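Local atomic coordinates of conserved domain protein (Streptococcus pneumoniae, PDB entry 2I7R), a protein that is of unknown function but belongs to the glyoxalase/bleomycin resistance/dioxygenase superfamily, so it may bind a small molecule or metal as relatives do. Residues A39-G44 and L48-N53; N7-I12 and I65-E70; E24-K29 and Q105-L110; D75-R80 and L112-M117. All coordinates share one frame; numbering follows the deposited sequence.

How the contacts relate
Contacts 1 and 4 lie on opposite sides of the chain's centre, their centres about 21 Å apart. The fold has two four-stranded mixed sheets. Contact 1 is a hairpin of the first sheet, and its strand 46-51 pairs with strand 5-12 of contact 2. The other strand of contact 2, 65-70, borders strand 111-116 of contact 4 in the second sheet. Contact 3, centred about 11 Å from contact 2 and 13 Å from contact 4, sets helix 16-27 against the turn before strand 111-116. Along the chain contact 1 closes first, contacts 2 and 3 cross, and contact 4 opens after contact 2 closes. Strands 5-12 and 65-70 pair with the second subunit.

Contact 1 (A39-G44 and L48-N53)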
loop_
_atom_site.group_PDB
_atom_site.type_symbol
_atom_site.label_atom_id
_atom_site.label_comp_id
_atom_site.label_asym_id
_atom_site.label_seq_id
_atom_site.Cartn_x
_atom_site.Cartn_y
_atom_site.Cartn_z
ATOM N N ALA A 39 -1.544 -0.135 15.049
ATOM C CA ALA A 39 -3.002 0.021 14.812
ATOM C C ALA A 39 -3.389 -0.755 13.559
ATOM O O ALA A 39 -2.604 -0.863 12.603
ATOM C CB ALA A 39 -3.400 1.507 14.660
ATOM N N GLN A 40 -4.587 -1.318 13.565
ATOM C CA GLN A 40 -5.037 -2.125 12.455
ATOM C C GLN A 40 -6.352 -1.588 11.990
ATOM O O GLN A 40 -7.283 -1.473 12.788
ATOM C CB GLN A 40 -5.249 -3.586 12.886
ATOM C CG GLN A 40 -6.138 -4.419 11.926
ATOM C CD GLN A 40 -6.505 -5.782 12.533
ATOM O OE1 GLN A 40 -5.656 -6.445 13.138
ATOM N NE2 GLN A 40 -7.763 -6.193 12.380
ATOM N N PHE A 41 -6.449 -1.320 10.693
ATOM C CA PHE A 41 -7.697 -0.961 10.084
ATOM C C PHE A 41 -8.063 -2.046 9.103
ATOM O O PHE A 41 -7.200 -2.592 8.424
ATOM C CB PHE A 41 -7.569 0.365 9.310
ATOM C CG PHE A 41 -7.361 1.577 10.184
ATOM C CD1 PHE A 41 -8.437 2.385 10.536
ATOM C CD2 PHE A 41 -6.096 1.917 10.642
ATOM C CE1 PHE A 41 -8.259 3.515 11.329
ATOM C CE2 PHE A 41 -5.912 3.075 11.433
ATOM C CZ PHE A 41 -6.982 3.855 11.770
ATOM N N THR A 42 -9.349 -2.355 9.030
ATOM C CA THR A 42 -9.886 -3.153 7.930
ATOM C C THR A 42 -10.644 -2.184 7.006
ATOM O O THR A 42 -11.446 -1.357 7.464
ATOM C CB THR A 42 -10.757 -4.307 8.480
ATOM O OG1 THR A 42 -9.940 -5.131 9.342
ATOM C CG2 THR A 42 -11.337 -5.175 7.353
ATOM N N ILE A 43 -10.321 -2.225 5.722
ATOM C CA ILE A 43 -10.994 -1.400 4.743
ATOM C C ILE A 43 -11.484 -2.285 3.615
ATOM O O ILE A 43 -10.788 -2.472 2.599
ATOM C CB ILE A 43 -10.101 -0.270 4.161
ATOM C CG1 ILE A 43 -9.321 0.493 5.263
ATOM C CG2 ILE A 43 -10.974 0.670 3.347
ATOM C CD1 ILE A 43 -8.164 1.404 4.752
ATOM N N GLY A 44 -12.689 -2.817 3.800
ATOM C CA GLY A 44 -13.277 -3.770 2.867
ATOM C C GLY A 44 -12.501 -5.069 2.969
ATOM O O GLY A 44 -12.471 -5.692 4.012
ATOM N N LEU A 48 -4.928 -2.290 6.653
ATOM C CA LEU A 48 -3.886 -1.287 6.667
ATOM C C LEU A 48 -3.379 -1.194 8.110
ATOM O O LEU A 48 -4.133 -0.823 8.998
ATOM C CB LEU A 48 -4.455 0.056 6.140
ATOM C CG LEU A 48 -3.636 1.368 6.128
ATOM C CD1 LEU A 48 -2.501 1.345 5.124
ATOM C CD2 LEU A 48 -4.543 2.540 5.789
HETATM N N MSE A 49 -2.113 -1.532 8.340
HETATM C CA MSE A 49 -1.506 -1.370 9.660
HETATM C C MSE A 49 -0.634 -0.095 9.773
HETATM O O MSE A 49 0.007 0.344 8.803
HETATM C CB MSE A 49 -0.622 -2.584 10.005
HETATM C CG MSE A 49 -1.364 -3.843 10.471
HETATM SE SE MSE A 49 -2.957 -4.371 9.483
HETATM C CE MSE A 49 -3.029 -6.282 10.195
ATOM N N LEU A 50 -0.587 0.460 10.972
ATOM C CA LEU A 50 0.431 1.443 11.324
ATOM C C LEU A 50 1.356 0.754 12.311
ATOM O O LEU A 50 0.896 0.072 13.231
ATOM C CB LEU A 50 -0.199 2.671 11.969
ATOM C CG LEU A 50 -1.397 3.272 11.233
ATOM C CD1 LEU A 50 -1.971 4.400 12.068
ATOM C CD2 LEU A 50 -0.969 3.771 9.834
ATOM N N SER A 51 2.654 0.895 12.121
ATOM C CA SER A 51 3.581 0.247 13.031
ATOM C C SER A 51 4.746 1.162 13.359
ATOM O O SER A 51 5.292 1.788 12.473
ATOM C CB SER A 51 4.048 -1.086 12.453
ATOM O OG SER A 51 5.135 -1.588 13.211
ATOM N N GLN A 52 5.115 1.247 14.638
ATOM C CA GLN A 52 6.297 2.002 15.029
ATOM C C GLN A 52 7.552 1.129 14.887
ATOM O O GLN A 52 8.620 1.593 14.503
ATOM C CB GLN A 52 6.137 2.525 16.450
ATOM C CG GLN A 52 7.192 3.540 16.858
ATOM C CD GLN A 52 7.269 3.706 18.373
ATOM O OE1 GLN A 52 6.240 3.719 19.058
ATOM N NE2 GLN A 52 8.489 3.825 18.903
ATOM N N ASN A 53 7.393 -0.150 15.178
ATOM C CA ASN A 53 8.495 -1.110 15.097
ATOM C C ASN A 53 8.969 -1.317 13.660
ATOM O O ASN A 53 8.169 -1.365 12.717
ATOM C CB ASN A 53 8.057 -2.472 15.694
ATOM C CG ASN A 53 9.128 -3.570 15.540
ATOM O OD1 ASN A 53 10.205 -3.472 16.111
ATOM N ND2 ASN A 53 8.819 -4.612 14.767
#
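Ala39, Gln40 and Phe41 pair with Leu50, Met49 and Leu48 in a beta hairpin of one mixed sheet of this glyoxalase-superfamily fold. The strands run antiparallel at 168°, with axes 4.8 Å apart at closest. Two hydrogen-bonded pairs, Ala39 with Leu50 and Phe41 with Leu48, each exchange two backbone bonds; Leu50 N to Ala39 O measures 2.9 Å. Between them Gln40 and Met49 form a non-hydrogen-bonded pair, and Met49 CA comes within 3.2 Å of Ala39 O in a CA-H...O contact.

On one face Gln40 and Met49, a selenomethionine in this crystal, lie alongside each other and point the same way. Gln40 places CG opposite its own backbone N (chi1 162°) and stays extended, while Met49 bends at chi2 (44°), bringing SE to 4.0 Å from Gln40 CG. Met49 CE then rests 3.9 Å from Gln40 OE1. The other end of this amide, NE2, is hydrogen-bonded to Asp32 OD2, which should help fix its rotation.

The opposite face carries Ala39, Phe41, Leu48 and Leu50, and helix 16-27 covers part of it through Cys20, Glu24 and Leu27. The Phe41 ring turns its edge to the partner strand: Leu48 O lies in the ring plane, 3.8 Å from Phe41 CD2, and Leu50 CD1 is 4.2 Å from Phe41 CE2. Leu6 of the second subunit packs on Ile43 and Leu48, which run side by side with Ile43 CD1 3.9 Å from Leu48 CD2.

Contact 2 (N7-I12 and I65-E70); sequences NQLDII and IIIHIE
At the junction of the two mixed sheets of this glyoxalase-superfamily fold, strands 5-12 and 65-70, outermost within this chain, face each other through Leu9 and Ile11 on one and Ile67 and Ile65 on the other. The backbones stay well apart, with Leu9 CA 9.6 Å from Ile67 CA, and no hydrogen bond joins them. Both strands pair antiparallel with strands of the second subunit, so the sheets continue across the dimer.

The two strands meet only through side-chain ends. Ile11 and Ile65 reach toward each other tip to tip, Ile11 CD1 lying 4.0 Å from Ile65 CD1. Ile65 holds CG1 between the backbone N and carbonyl carbon (chi1 81°), the crowded position, from which its extended chi2 (180°) carries CD1 to Ile11. Leu9 and Ile67 cross obliquely, Leu9 CD2 meeting Ile67 CG1 at 4.1 Å. Leu110 packs against Ile11, Ile65 and Ile67.

Polar residues belong to the dimer interface. Asp10 OD2 is hydrogen-bonded to His68 NE2 of the second subunit, and the reciprocal bond also forms; His68 ND1 is held by Asp113. The carboxylate is steadied within its own strand: Gln8 NE2 meets the syn lone pair of Asp10 OD1 at 2.9 Å and 174°.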
loop_
_atom_site.group_PDB
_atom_site.type_symbol
_atom_site.label_atom_id
_atom_site.label_comp_id
_atom_site.label_asym_id
_atom_site.label_seq_id
_atom_site.Cartn_x
_atom_site.Cartn_y
_atom_site.Cartn_z
ATOM N N ASN A 7 -2.924 -8.095 0.513
ATOM C CA ASN A 7 -3.888 -8.296 1.607
ATOM C C ASN A 7 -3.750 -7.222 2.671
ATOM O O ASN A 7 -4.700 -6.904 3.363
ATOM C CB ASN A 7 -3.526 -9.617 2.357
ATOM C CG ASN A 7 -4.567 -10.639 2.215
ATOM O OD1 ASN A 7 -5.354 -10.579 1.286
ATOM N ND2 ASN A 7 -4.606 -11.592 3.118
ATOM N N GLN A 8 -2.514 -6.776 2.866
ATOM C CA GLN A 8 -2.143 -5.942 3.999
ATOM C C GLN A 8 -1.026 -4.985 3.596
ATOM O O GLN A 8 -0.082 -5.358 2.902
ATOM C CB GLN A 8 -1.681 -6.832 5.158
ATOM C CG GLN A 8 -1.317 -6.084 6.412
ATOM C CD GLN A 8 -0.932 -7.012 7.580
ATOM O OE1 GLN A 8 -1.531 -8.077 7.775
ATOM N NE2 GLN A 8 0.057 -6.590 8.371
ATOM N N LEU A 9 -1.141 -3.751 4.043
ATOM C CA LEU A 9 -0.117 -2.773 3.803
ATOM C C LEU A 9 0.233 -2.189 5.159
ATOM O O LEU A 9 -0.661 -1.801 5.923
ATOM C CB LEU A 9 -0.649 -1.691 2.848
ATOM C CG LEU A 9 0.168 -0.413 2.683
ATOM C CD1 LEU A 9 1.501 -0.683 1.938
ATOM C CD2 LEU A 9 -0.662 0.635 1.971
ATOM N N ASP A 10 1.525 -2.175 5.489
ATOM C CA ASP A 10 1.953 -1.503 6.710
ATOM C C ASP A 10 2.598 -0.168 6.366
ATOM O O ASP A 10 3.370 -0.082 5.433
ATOM C CB ASP A 10 2.998 -2.310 7.479
ATOM C CG ASP A 10 2.562 -3.719 7.803
ATOM O OD1 ASP A 10 1.387 -4.075 7.599
ATOM O OD2 ASP A 10 3.450 -4.477 8.253
ATOM N N ILE A 11 2.323 0.833 7.181
ATOM C CA ILE A 11 3.002 2.126 7.131
ATOM C C ILE A 11 3.792 2.274 8.433
ATOM O O ILE A 11 3.220 2.181 9.536
ATOM C CB ILE A 11 2.007 3.344 7.026
ATOM C CG1 ILE A 11 0.877 3.095 6.003
ATOM C CG2 ILE A 11 2.806 4.667 6.787
ATOM C CD1 ILE A 11 1.374 2.728 4.586
ATOM N N ILE A 12 5.093 2.512 8.298
ATOM C CA ILE A 12 5.963 2.675 9.467
ATOM C C ILE A 12 6.003 4.173 9.825
ATOM O O ILE A 12 6.367 5.031 8.975
ATOM C CB ILE A 12 7.381 2.179 9.183
ATOM C CG1 ILE A 12 7.387 0.774 8.599
ATOM C CG2 ILE A 12 8.262 2.292 10.418
ATOM C CD1 ILE A 12 6.395 -0.173 9.260
ATOM N N ILE A 65 3.333 7.529 -1.958
ATOM C CA ILE A 65 2.285 6.567 -2.289
ATOM C C ILE A 65 0.912 7.219 -2.328
ATOM O O ILE A 65 0.702 8.289 -1.758
ATOM C CB ILE A 65 2.256 5.329 -1.327
ATOM C CG1 ILE A 65 1.520 5.672 -0.019
ATOM C CG2 ILE A 65 3.720 4.715 -1.168
ATOM C CD1 ILE A 65 1.419 4.510 1.017
ATOM N N ILE A 66 0.005 6.570 -3.040
ATOM C CA ILE A 66 -1.421 6.908 -3.001
ATOM C C ILE A 66 -2.171 5.614 -2.692
ATOM O O ILE A 66 -1.966 4.586 -3.335
ATOM C CB ILE A 66 -1.902 7.544 -4.350
ATOM C CG1 ILE A 66 -1.144 8.877 -4.594
ATOM C CG2 ILE A 66 -3.405 7.756 -4.355
ATOM C CD1 ILE A 66 -1.400 9.539 -5.932
ATOM N N ILE A 67 -3.012 5.691 -1.669
ATOM C CA ILE A 67 -3.836 4.583 -1.206
ATOM C C ILE A 67 -5.224 4.871 -1.754
ATOM O O ILE A 67 -5.873 5.837 -1.301
ATOM C CB ILE A 67 -3.890 4.581 0.348
ATOM C CG1 ILE A 67 -2.556 4.086 0.972
ATOM C CG2 ILE A 67 -5.070 3.825 0.840
ATOM C CD1 ILE A 67 -2.468 4.504 2.450
ATOM N N HIS A 68 -5.665 4.069 -2.727
ATOM C CA HIS A 68 -6.977 4.264 -3.372
ATOM C C HIS A 68 -8.031 3.415 -2.703
ATOM O O HIS A 68 -7.866 2.198 -2.563
ATOM C CB HIS A 68 -6.964 3.921 -4.868
ATOM C CG HIS A 68 -5.964 4.693 -5.679
ATOM N ND1 HIS A 68 -6.302 5.801 -6.427
ATOM C CD2 HIS A 68 -4.644 4.492 -5.888
ATOM C CE1 HIS A 68 -5.220 6.281 -7.017
ATOM N NE2 HIS A 68 -4.206 5.484 -6.731
ATOM N N ILE A 69 -9.138 4.057 -2.339
ATOM C CA ILE A 69 -10.243 3.388 -1.679
ATOM C C ILE A 69 -11.495 3.532 -2.525
ATOM O O ILE A 69 -11.994 4.664 -2.752
ATOM C CB ILE A 69 -10.483 3.927 -0.247
ATOM C CG1 ILE A 69 -9.193 3.786 0.578
ATOM C CG2 ILE A 69 -11.704 3.188 0.448
ATOM C CD1 ILE A 69 -9.170 4.574 1.868
ATOM N N GLU A 70 -11.987 2.403 -3.032
ATOM C CA GLU A 70 -13.216 2.439 -3.802
ATOM C C GLU A 70 -14.447 2.614 -2.885
ATOM O O GLU A 70 -14.629 1.890 -1.903
ATOM C CB GLU A 70 -13.365 1.209 -4.687
ATOM C CG GLU A 70 -14.313 1.474 -5.866
ATOM C CD GLU A 70 -14.310 0.368 -6.905
ATOM O OE1 GLU A 70 -13.658 -0.684 -6.679
ATOM O OE2 GLU A 70 -14.973 0.566 -7.947
#

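Contact 3 (E24-K29 and Q105-L110); sequences EHILDK and QGPAGL
The last turn of helix 16-27 approaches the turn after strand 100-105 with Ile26 CA 7.4 Å from Gly106 CA, just before the chain leaves the helix at Asp28 with a positive phi of 60°.

Among residues 24-29, Ile26 makes the whole contact. Its CG1 branch lies opposite the carbonyl carbon (chi1 -70°) and runs out extended, so that the CD1 methyl meets the turn end-on. This methyl abuts the CD corner of the Pro107 ring, 3.7 Å from Ile26 CD1 to Pro107 CD, and lies 3.9 Å from Gly106 CA; Gln105 O is a more distant neighbour. Pro107 also leans on Val19, Asp22 and Leu23 of the same helix, which broadens the footing of the turn.

Pro107 to Leu110 make a type I' beta turn, closed by Leu110 N to Pro107 O at 3.0 Å, with Ala108 and Gly109 both at positive phi. Gln105 bends at chi2 so that its NE2 donates to Gly106 O at 3.2 Å and 171°, with the oxygen close to the amide plane.

No hydrogen bond crosses the contact: between 24-29 and 105-110 the packing rests on the Ile26 CD1 methyl, while polar bonds within the turn probably help hold the Gly106-Pro107 surface in shape.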
loop_
_atom_site.group_PDB
_atom_site.type_symbol
_atom_site.label_atom_id
_atom_site.label_comp_id
_atom_site.label_asym_id
_atom_site.label_seq_id
_atom_site.Cartn_x
_atom_site.Cartn_y
_atom_site.Cartn_z
ATOM N N GLU A 24 -8.581 7.548 11.491
ATOM C CA GLU A 24 -9.992 7.298 11.862
ATOM C C GLU A 24 -10.975 8.405 11.438
ATOM O O GLU A 24 -12.064 8.100 10.969
ATOM C CB GLU A 24 -10.128 7.022 13.362
ATOM C CG GLU A 24 -9.207 5.917 13.844
ATOM C CD GLU A 24 -9.362 5.579 15.321
ATOM O OE1 GLU A 24 -9.417 6.497 16.173
ATOM O OE2 GLU A 24 -9.411 4.366 15.619
ATOM N N HIS A 25 -10.602 9.681 11.613
ATOM C CA HIS A 25 -11.461 10.776 11.156
ATOM C C HIS A 25 -11.552 10.773 9.634
ATOM O O HIS A 25 -12.639 10.900 9.070
ATOM C CB HIS A 25 -10.977 12.137 11.655
ATOM C CG HIS A 25 -11.073 12.302 13.132
ATOM N ND1 HIS A 25 -9.964 12.362 13.945
ATOM C CD2 HIS A 25 -12.146 12.408 13.949
ATOM C CE1 HIS A 25 -10.350 12.503 15.202
ATOM N NE2 HIS A 25 -11.670 12.540 15.229
ATOM N N ILE A 26 -10.416 10.593 8.967
ATOM C CA ILE A 26 -10.438 10.583 7.508
ATOM C C ILE A 26 -11.265 9.426 6.934
ATOM O O ILE A 26 -12.012 9.611 5.979
ATOM C CB ILE A 26 -9.036 10.550 6.944
ATOM C CG1 ILE A 26 -8.359 11.902 7.196
ATOM C CG2 ILE A 26 -9.074 10.171 5.435
ATOM C CD1 ILE A 26 -6.880 11.844 7.156
ATOM N N LEU A 27 -11.129 8.241 7.517
ATOM C CA LEU A 27 -11.778 7.056 7.008
ATOM C C LEU A 27 -13.190 6.928 7.567
ATOM O O LEU A 27 -14.010 6.147 7.057
ATOM C CB LEU A 27 -10.973 5.820 7.393
ATOM C CG LEU A 27 -9.625 5.578 6.704
ATOM C CD1 LEU A 27 -8.884 4.438 7.414
ATOM C CD2 LEU A 27 -9.834 5.326 5.182
ATOM N N ASP A 28 -13.458 7.693 8.632
ATOM C CA ASP A 28 -14.736 7.662 9.324
ATOM C C ASP A 28 -14.996 6.252 9.859
ATOM O O ASP A 28 -16.126 5.774 9.845
ATOM C CB ASP A 28 -15.867 8.083 8.380
ATOM C CG ASP A 28 -17.148 8.342 9.095
ATOM O OD1 ASP A 28 -17.104 8.729 10.269
ATOM O OD2 ASP A 28 -18.203 8.165 8.471
ATOM N N LYS A 29 -13.942 5.584 10.305
ATOM C CA LYS A 29 -14.113 4.328 11.053
ATOM C C LYS A 29 -12.972 4.173 12.014
ATOM O O LYS A 29 -11.852 4.658 11.751
ATOM C CB LYS A 29 -14.233 3.091 10.139
ATOM C CG LYS A 29 -12.960 2.630 9.506
ATOM C CD LYS A 29 -13.248 1.534 8.487
ATOM C CE LYS A 29 -13.607 0.221 9.145
ATOM N NZ LYS A 29 -14.236 -0.682 8.128
ATOM N N GLN A 105 -5.099 14.778 1.620
ATOM C CA GLN A 105 -3.835 14.660 2.309
ATOM C C GLN A 105 -4.111 13.858 3.551
ATOM O O GLN A 105 -4.946 14.265 4.365
ATOM C CB GLN A 105 -3.274 16.038 2.689
ATOM C CG GLN A 105 -1.864 15.999 3.306
ATOM C CD GLN A 105 -0.853 15.315 2.376
ATOM O OE1 GLN A 105 -0.523 15.811 1.286
ATOM N NE2 GLN A 105 -0.378 14.158 2.798
ATOM N N GLY A 106 -3.459 12.708 3.696
ATOM C CA GLY A 106 -3.603 11.947 4.957
ATOM C C GLY A 106 -2.466 12.310 5.900
ATOM O O GLY A 106 -1.587 13.115 5.519
ATOM N N PRO A 107 -2.459 11.741 7.140
ATOM C CA PRO A 107 -1.359 12.079 8.080
ATOM C C PRO A 107 -0.044 11.460 7.655
ATOM O O PRO A 107 -0.058 10.494 6.884
ATOM C CB PRO A 107 -1.831 11.463 9.398
ATOM C CG PRO A 107 -2.652 10.273 8.973
ATOM C CD PRO A 107 -3.411 10.785 7.744
ATOM N N ALA A 108 1.088 12.002 8.131
ATOM C CA ALA A 108 2.402 11.350 7.942
ATOM C C ALA A 108 2.845 11.202 6.502
ATOM O O ALA A 108 3.560 10.242 6.157
ATOM C CB ALA A 108 2.457 9.981 8.645
ATOM N N GLY A 109 2.457 12.156 5.653
ATOM C CA GLY A 109 2.844 12.089 4.243
ATOM C C GLY A 109 1.891 11.242 3.392
ATOM O O GLY A 109 2.036 11.232 2.165
ATOM N N LEU A 110 0.923 10.536 4.005
ATOM C CA LEU A 110 0.041 9.637 3.208
ATOM C C LEU A 110 -0.912 10.478 2.399
ATOM O O LEU A 110 -1.308 11.540 2.867
ATOM C CB LEU A 110 -0.797 8.692 4.059
ATOM C CG LEU A 110 0.026 7.750 4.940
ATOM C CD1 LEU A 110 -0.794 7.239 6.071
ATOM C CD2 LEU A 110 0.608 6.677 4.091
#

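Contact 4 (D75-R80 and L112-M117); sequences DQNYKR and LDFYRM
Asn77 and Arg80, one helical turn apart on helix 74-84, face Phe114 of strand 111-116, so this contact sets the helix against one face of the second mixed sheet. The segment begins with Asp75, whose O takes the backbone bond from Lys79 N at 3.0 Å. Its carboxylate does not pair with Arg116, which forms a salt bridge to Glu100.

Asn77 points toward the strand, and its OD1 lies 4.2 Å from Phe114 CD1, approaching the ring obliquely; ND2 is hydrogen-bonded to Asp73 O. Tyr78 makes no contact with 112-117 and packs on Val88, Pro92 and Leu102. Arg80 runs extended to CD and then bends (chi3 57°), which brings its guanidinium back beside Asn77. NH2 donates to Asn77 OD1 at 2.8 Å and 177°, the acceptor using a lone pair in its carbonyl plane and lying in the guanidinium plane. Phe114 CZ sits near the edge of the same guanidinium, 4.4 Å from NH2, and the ring is again met obliquely.

Arg80 NH2 also bonds Ile26 O, near the C-terminal end of helix 16-27. Two acceptors thus grip one nitrogen, and the positive charge is probably favoured by that helix end, while the Phe114 ring lies beside this polar link at van der Waals distance, without a bond to it.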
loop_
_atom_site.group_PDB
_atom_site.type_symbol
_atom_site.label_atom_id
_atom_site.label_comp_id
_atom_site.label_asym_id
_atom_site.label_seq_id
_atom_site.Cartn_x
_atom_site.Cartn_y
_atom_site.Cartn_z
ATOM N N ASP A 75 -18.785 12.168 -3.528
ATOM C CA ASP A 75 -19.226 13.502 -3.156
ATOM C C ASP A 75 -19.680 13.591 -1.713
ATOM O O ASP A 75 -19.365 14.561 -1.048
ATOM C CB ASP A 75 -20.307 13.979 -4.130
ATOM C CG ASP A 75 -19.796 13.997 -5.564
ATOM O OD1 ASP A 75 -19.219 15.026 -5.950
ATOM O OD2 ASP A 75 -19.900 12.960 -6.262
ATOM N N GLN A 76 -20.357 12.565 -1.218
ATOM C CA GLN A 76 -20.646 12.501 0.213
ATOM C C GLN A 76 -19.366 12.452 1.102
ATOM O O GLN A 76 -19.313 13.141 2.121
ATOM C CB GLN A 76 -21.647 11.393 0.558
ATOM C CG GLN A 76 -22.250 11.535 1.984
ATOM C CD GLN A 76 -22.834 12.960 2.294
ATOM O OE1 GLN A 76 -23.742 13.461 1.587
ATOM N NE2 GLN A 76 -22.303 13.608 3.367
ATOM N N ASN A 77 -18.349 11.664 0.713
ATOM C CA ASN A 77 -17.059 11.688 1.403
ATOM C C ASN A 77 -16.436 13.065 1.362
ATOM O O ASN A 77 -15.909 13.549 2.365
ATOM C CB ASN A 77 -16.092 10.646 0.826
ATOM C CG ASN A 77 -16.371 9.256 1.351
ATOM O OD1 ASN A 77 -15.993 8.922 2.469
ATOM N ND2 ASN A 77 -17.074 8.455 0.560
ATOM N N TYR A 78 -16.532 13.706 0.205
ATOM C CA TYR A 78 -16.062 15.074 0.033
ATOM C C TYR A 78 -16.624 16.037 1.052
ATOM O O TYR A 78 -15.870 16.725 1.727
ATOM C CB TYR A 78 -16.371 15.580 -1.372
ATOM C CG TYR A 78 -15.775 16.914 -1.699
ATOM C CD1 TYR A 78 -14.449 17.190 -1.391
ATOM C CD2 TYR A 78 -16.535 17.903 -2.339
ATOM C CE1 TYR A 78 -13.875 18.389 -1.713
ATOM C CE2 TYR A 78 -15.969 19.132 -2.671
ATOM C CZ TYR A 78 -14.628 19.361 -2.345
ATOM O OH TYR A 78 -14.013 20.551 -2.670
ATOM N N LYS A 79 -17.947 16.071 1.148
ATOM C CA LYS A 79 -18.646 16.936 2.084
ATOM C C LYS A 79 -18.189 16.652 3.522
ATOM O O LYS A 79 -17.911 17.576 4.287
ATOM C CB LYS A 79 -20.169 16.745 1.971
ATOM C CG LYS A 79 -20.988 17.742 2.827
ATOM C CD LYS A 79 -22.353 17.177 3.226
ATOM C CE LYS A 79 -23.372 17.367 2.102
ATOM N NZ LYS A 79 -24.726 17.676 2.703
ATOM N N ARG A 80 -18.122 15.371 3.862
ATOM C CA ARG A 80 -17.717 14.930 5.180
ATOM C C ARG A 80 -16.332 15.483 5.504
ATOM O O ARG A 80 -16.119 16.109 6.574
ATOM C CB ARG A 80 -17.745 13.392 5.255
ATOM C CG ARG A 80 -17.386 12.801 6.602
ATOM C CD ARG A 80 -17.438 11.280 6.587
ATOM N NE ARG A 80 -16.569 10.661 5.582
ATOM C CZ ARG A 80 -15.237 10.541 5.670
ATOM N NH1 ARG A 80 -14.567 11.029 6.727
ATOM N NH2 ARG A 80 -14.559 9.952 4.666
ATOM N N LEU A 112 -4.563 9.882 0.117
ATOM C CA LEU A 112 -5.650 8.921 -0.048
ATOM C C LEU A 112 -6.499 9.369 -1.222
ATOM O O LEU A 112 -6.697 10.577 -1.426
ATOM C CB LEU A 112 -6.495 8.774 1.230
ATOM C CG LEU A 112 -5.786 7.986 2.365
ATOM C CD1 LEU A 112 -4.809 8.871 3.107
ATOM C CD2 LEU A 112 -6.794 7.368 3.365
ATOM N N ASP A 113 -6.981 8.393 -1.986
ATOM C CA ASP A 113 -7.959 8.656 -3.046
ATOM C C ASP A 113 -9.229 7.891 -2.735
ATOM O O ASP A 113 -9.203 6.673 -2.598
ATOM C CB ASP A 113 -7.385 8.232 -4.405
ATOM C CG ASP A 113 -8.380 8.366 -5.551
ATOM O OD1 ASP A 113 -9.243 9.255 -5.499
ATOM O OD2 ASP A 113 -8.290 7.581 -6.505
ATOM N N PHE A 114 -10.330 8.619 -2.563
ATOM C CA PHE A 114 -11.658 8.015 -2.519
ATOM C C PHE A 114 -12.255 8.099 -3.940
ATOM O O PHE A 114 -12.471 9.193 -4.457
ATOM C CB PHE A 114 -12.534 8.734 -1.487
ATOM C CG PHE A 114 -11.978 8.684 -0.079
ATOM C CD1 PHE A 114 -12.332 7.652 0.782
ATOM C CD2 PHE A 114 -11.093 9.658 0.374
ATOM C CE1 PHE A 114 -11.832 7.608 2.095
ATOM C CE2 PHE A 114 -10.580 9.628 1.688
ATOM C CZ PHE A 114 -10.940 8.604 2.547
ATOM N N TYR A 115 -12.494 6.944 -4.566
ATOM C CA TYR A 115 -12.876 6.914 -5.972
ATOM C C TYR A 115 -14.017 5.918 -6.267
ATOM O O TYR A 115 -14.298 5.041 -5.473
ATOM C CB TYR A 115 -11.644 6.632 -6.885
ATOM C CG TYR A 115 -11.258 5.157 -6.971
ATOM C CD1 TYR A 115 -11.528 4.402 -8.111
ATOM C CD2 TYR A 115 -10.647 4.522 -5.889
ATOM C CE1 TYR A 115 -11.183 3.041 -8.170
ATOM C CE2 TYR A 115 -10.291 3.200 -5.941
ATOM C CZ TYR A 115 -10.560 2.460 -7.080
ATOM O OH TYR A 115 -10.215 1.134 -7.075
ATOM N N ARG A 116 -14.668 6.105 -7.412
ATOM C CA ARG A 116 -15.639 5.140 -7.940
ATOM C C ARG A 116 -15.570 5.091 -9.451
ATOM O O ARG A 116 -15.159 6.030 -10.086
ATOM C CB ARG A 116 -17.095 5.391 -7.446
ATOM C CG ARG A 116 -17.557 6.810 -7.494
ATOM C CD ARG A 116 -19.126 6.934 -7.310
ATOM N NE ARG A 116 -19.740 6.450 -8.513
ATOM C CZ ARG A 116 -19.823 7.129 -9.660
ATOM N NH1 ARG A 116 -19.431 8.390 -9.759
ATOM N NH2 ARG A 116 -20.332 6.522 -10.724
HETATM N N MSE A 117 -15.973 3.978 -10.022
HETATM C CA MSE A 117 -15.875 3.793 -11.469
HETATM C C MSE A 117 -17.249 3.603 -12.173
HETATM O O MSE A 117 -18.210 3.269 -11.507
HETATM C CB MSE A 117 -14.925 2.629 -11.744
HETATM C CG MSE A 117 -13.515 2.893 -11.207
HETATM SE SE MSE A 117 -12.237 1.461 -11.611
HETATM C CE MSE A 117 -12.778 0.175 -10.238
#